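Local coordinates for protein RavA (Legionella pneumophila str. Paris, PDB 6WO6) that is a Legionella pneumophila effector, an elongated and largely helical protein that may take part in host cell invasion, at residues L221-P226 and A288-E293. The protein carries 2 engineered substitutions. Residues are numbered along the deposited sequence; the frame is centred on the assembly and turned at random.
Sequences LALRTP and AILFPE
L223 and L290 bring the two backbones together, their CA atoms 5.8 Å apart, where the last turn of helix 214-224 meets the short helix 290-294. L223 does most of the touching: its two methyls part, CD2 going to I289 and CD1 to E293. The CD2 methyl lies 3.9 Å from CG1 of I289 and also meets CD1 of that residue, the two side chains crossing at about a right angle. CD1 rests at 4.0 Å on CB of E293, again nearly perpendicular, so it is the aliphatic base of the glutamate that is met. With its CG anti to the backbone N (chi1 -179°), L223 reaches between I289 and E293. L290 runs the other way alongside L223, and its CD2 lies against the helix backbone, 3.8 Å from CA of L223, while staying 4.0 Å from CB of A222. A222 turns its methyl to L290 and also touches A254 and F255 of helix 246-265; F291, whose CB points away from 221-226, packs on I261 of the same helix. This is plain packing of two helices in an all-helical chain, both resting on a longer third. Just beyond the contact the first helix ends: L221 O accepts hydrogen bonds from both T225 N and T225 OG1. No hydrogen bond joins the segments, and NE of R224 stays 5.7 Å from OE1 of E293, too far for a salt bridge. The 254 Å² buried between them therefore rests on aliphatic packing, with at most a long-range attraction between R224 and E293.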
ATOM      1  N   LEU A 221       9.442 -14.915  13.243  1.00 48.24           N
ATOM      2  CA  LEU A 221       9.226 -13.979  14.340  1.00 47.68           C
ATOM      3  C   LEU A 221       9.442 -14.659  15.684  1.00 49.05           C
ATOM      4  O   LEU A 221      10.191 -14.161  16.531  1.00 48.93           O
ATOM      5  CB  LEU A 221       7.820 -13.385  14.260  1.00 45.93           C
ATOM      6  CG  LEU A 221       7.616 -12.234  13.275  1.00 45.98           C
ATOM      7  CD1 LEU A 221       6.154 -11.814  13.235  1.00 44.38           C
ATOM      8  CD2 LEU A 221       8.503 -11.063  13.654  1.00 45.74           C
ATOM      9  N   ALA A 222       8.793 -15.806  15.895  1.00 50.21           N
ATOM     10  CA  ALA A 222       8.972 -16.539  17.145  1.00 50.15           C
ATOM     11  C   ALA A 222      10.430 -16.911  17.370  1.00 51.16           C
ATOM     12  O   ALA A 222      10.885 -16.965  18.519  1.00 50.81           O
ATOM     13  CB  ALA A 222       8.098 -17.793  17.152  1.00 49.69           C
ATOM     14  N   LEU A 223      11.180 -17.154  16.294  1.00 52.63           N
ATOM     15  CA  LEU A 223      12.571 -17.566  16.452  1.00 53.25           C
ATOM     16  C   LEU A 223      13.489 -16.386  16.777  1.00 57.70           C
ATOM     17  O   LEU A 223      14.322 -16.479  17.685  1.00 60.20           O
ATOM     18  CB  LEU A 223      13.049 -18.286  15.190  1.00 50.41           C
ATOM     19  CG  LEU A 223      14.492 -18.793  15.215  1.00 50.62           C
ATOM     20  CD1 LEU A 223      14.709 -19.740  16.385  1.00 50.49           C
ATOM     21  CD2 LEU A 223      14.847 -19.468  13.898  1.00 51.52           C
ATOM     22  N   ARG A 224      13.351 -15.265  16.056  1.00 57.20           N
ATOM     23  CA  ARG A 224      14.348 -14.200  16.128  1.00 56.13           C
ATOM     24  C   ARG A 224      13.931 -12.996  16.968  1.00 51.26           C
ATOM     25  O   ARG A 224      14.797 -12.188  17.319  1.00 52.56           O
ATOM     26  CB  ARG A 224      14.703 -13.708  14.718  1.00 60.84           C
ATOM     27  CG  ARG A 224      14.762 -14.796  13.655  1.00 65.75           C
ATOM     28  CD  ARG A 224      16.015 -15.655  13.738  1.00 71.54           C
ATOM     29  NE  ARG A 224      16.043 -16.646  12.664  1.00 76.81           N
ATOM     30  CZ  ARG A 224      16.643 -16.467  11.490  1.00 81.13           C
ATOM     31  NH1 ARG A 224      17.284 -15.335  11.237  1.00 83.32           N
ATOM     32  NH2 ARG A 224      16.607 -17.424  10.570  1.00 82.23           N
ATOM     33  N   THR A 225      12.651 -12.839  17.290  1.00 46.49           N
ATOM     34  CA  THR A 225      12.226 -11.670  18.058  1.00 44.89           C
ATOM     35  C   THR A 225      12.791 -11.735  19.473  1.00 47.56           C
ATOM     36  O   THR A 225      12.717 -12.788  20.116  1.00 48.04           O
ATOM     37  CB  THR A 225      10.700 -11.573  18.121  1.00 42.10           C
ATOM     38  OG1 THR A 225      10.156 -11.642  16.798  1.00 43.69           O
ATOM     39  CG2 THR A 225      10.269 -10.265  18.769  1.00 38.81           C
ATOM     40  N   PRO A 226      13.364 -10.651  19.989  1.00 49.71           N
ATOM     41  CA  PRO A 226      13.759 -10.632  21.401  1.00 52.69           C
ATOM     42  C   PRO A 226      12.537 -10.649  22.308  1.00 54.65           C
ATOM     43  O   PRO A 226      11.463 -10.160  21.951  1.00 57.01           O
ATOM     44  CB  PRO A 226      14.537  -9.317  21.537  1.00 51.36           C
ATOM     45  CG  PRO A 226      14.933  -8.960  20.138  1.00 47.91           C
ATOM     46  CD  PRO A 226      13.815  -9.446  19.277  1.00 46.96           C
ATOM     47  N   ALA A 288       8.347 -25.656  12.523  1.00 47.92           N
ATOM     48  CA  ALA A 288       9.464 -26.564  12.767  1.00 50.62           C
ATOM     49  C   ALA A 288      10.787 -25.821  12.901  1.00 53.09           C
ATOM     50  O   ALA A 288      11.698 -26.298  13.592  1.00 54.16           O
ATOM     51  CB  ALA A 288       9.545 -27.600  11.647  1.00 52.56           C
ATOM     52  N   ILE A 289      10.906 -24.650  12.266  1.00 52.97           N
ATOM     53  CA  ILE A 289      12.139 -23.869  12.311  1.00 53.87           C
ATOM     54  C   ILE A 289      12.562 -23.563  13.741  1.00 54.89           C
ATOM     55  O   ILE A 289      13.744 -23.312  13.999  1.00 58.77           O
ATOM     56  CB  ILE A 289      11.964 -22.570  11.493  1.00 52.29           C
ATOM     57  CG1 ILE A 289      13.314 -21.894  11.244  1.00 53.14           C
ATOM     58  CG2 ILE A 289      11.011 -21.617  12.196  1.00 49.55           C
ATOM     59  CD1 ILE A 289      13.210 -20.614  10.450  1.00 53.83           C
ATOM     60  N   LEU A 290      11.623 -23.603  14.688  1.00 52.31           N
ATOM     61  CA  LEU A 290      11.954 -23.303  16.076  1.00 53.05           C
ATOM     62  C   LEU A 290      12.845 -24.368  16.705  1.00 56.78           C
ATOM     63  O   LEU A 290      13.619 -24.057  17.616  1.00 60.51           O
ATOM     64  CB  LEU A 290      10.673 -23.153  16.896  1.00 49.75           C
ATOM     65  CG  LEU A 290       9.933 -21.823  16.797  1.00 45.90           C
ATOM     66  CD1 LEU A 290       8.597 -21.903  17.509  1.00 44.08           C
ATOM     67  CD2 LEU A 290      10.790 -20.729  17.394  1.00 46.96           C
ATOM     68  N   PHE A 291      12.766 -25.616  16.236  1.00 55.95           N
ATOM     69  CA  PHE A 291      13.276 -26.725  17.041  1.00 55.80           C
ATOM     70  C   PHE A 291      14.795 -26.919  17.006  1.00 58.49           C
ATOM     71  O   PHE A 291      15.392 -27.101  18.075  1.00 58.61           O
ATOM     72  CB  PHE A 291      12.569 -28.022  16.641  1.00 55.12           C
ATOM     73  CG  PHE A 291      11.173 -28.125  17.176  1.00 53.51           C
ATOM     74  CD1 PHE A 291      10.120 -27.498  16.530  1.00 52.98           C
ATOM     75  CD2 PHE A 291      10.917 -28.824  18.340  1.00 54.41           C
ATOM     76  CE1 PHE A 291       8.834 -27.584  17.027  1.00 53.40           C
ATOM     77  CE2 PHE A 291       9.634 -28.912  18.846  1.00 54.93           C
ATOM     78  CZ  PHE A 291       8.590 -28.294  18.190  1.00 54.24           C
ATOM     79  N   PRO A 292      15.460 -26.908  15.841  1.00 61.04           N
ATOM     80  CA  PRO A 292      16.920 -27.131  15.858  1.00 62.59           C
ATOM     81  C   PRO A 292      17.684 -26.144  16.727  1.00 66.27           C
ATOM     82  O   PRO A 292      18.627 -26.543  17.420  1.00 69.42           O
ATOM     83  CB  PRO A 292      17.307 -27.005  14.379  1.00 63.51           C
ATOM     84  CG  PRO A 292      16.077 -27.387  13.644  1.00 64.05           C
ATOM     85  CD  PRO A 292      14.949 -26.823  14.459  1.00 61.72           C
ATOM     86  N   GLU A 293      17.301 -24.864  16.720  1.00 67.27           N
ATOM     87  CA  GLU A 293      17.989 -23.878  17.548  1.00 69.36           C
ATOM     88  C   GLU A 293      17.723 -24.120  19.030  1.00 65.36           C
ATOM     89  O   GLU A 293      18.656 -24.255  19.829  1.00 65.95           O
ATOM     90  CB  GLU A 293      17.554 -22.465  17.157  1.00 73.75           C
ATOM     91  CG  GLU A 293      18.648 -21.623  16.524  1.00 81.66           C
ATOM     92  CD  GLU A 293      18.599 -21.650  15.008  1.00 86.60           C
ATOM     93  OE1 GLU A 293      19.398 -20.927  14.374  1.00 89.73           O
ATOM     94  OE2 GLU A 293      17.758 -22.387  14.449  1.00 86.84           O
TER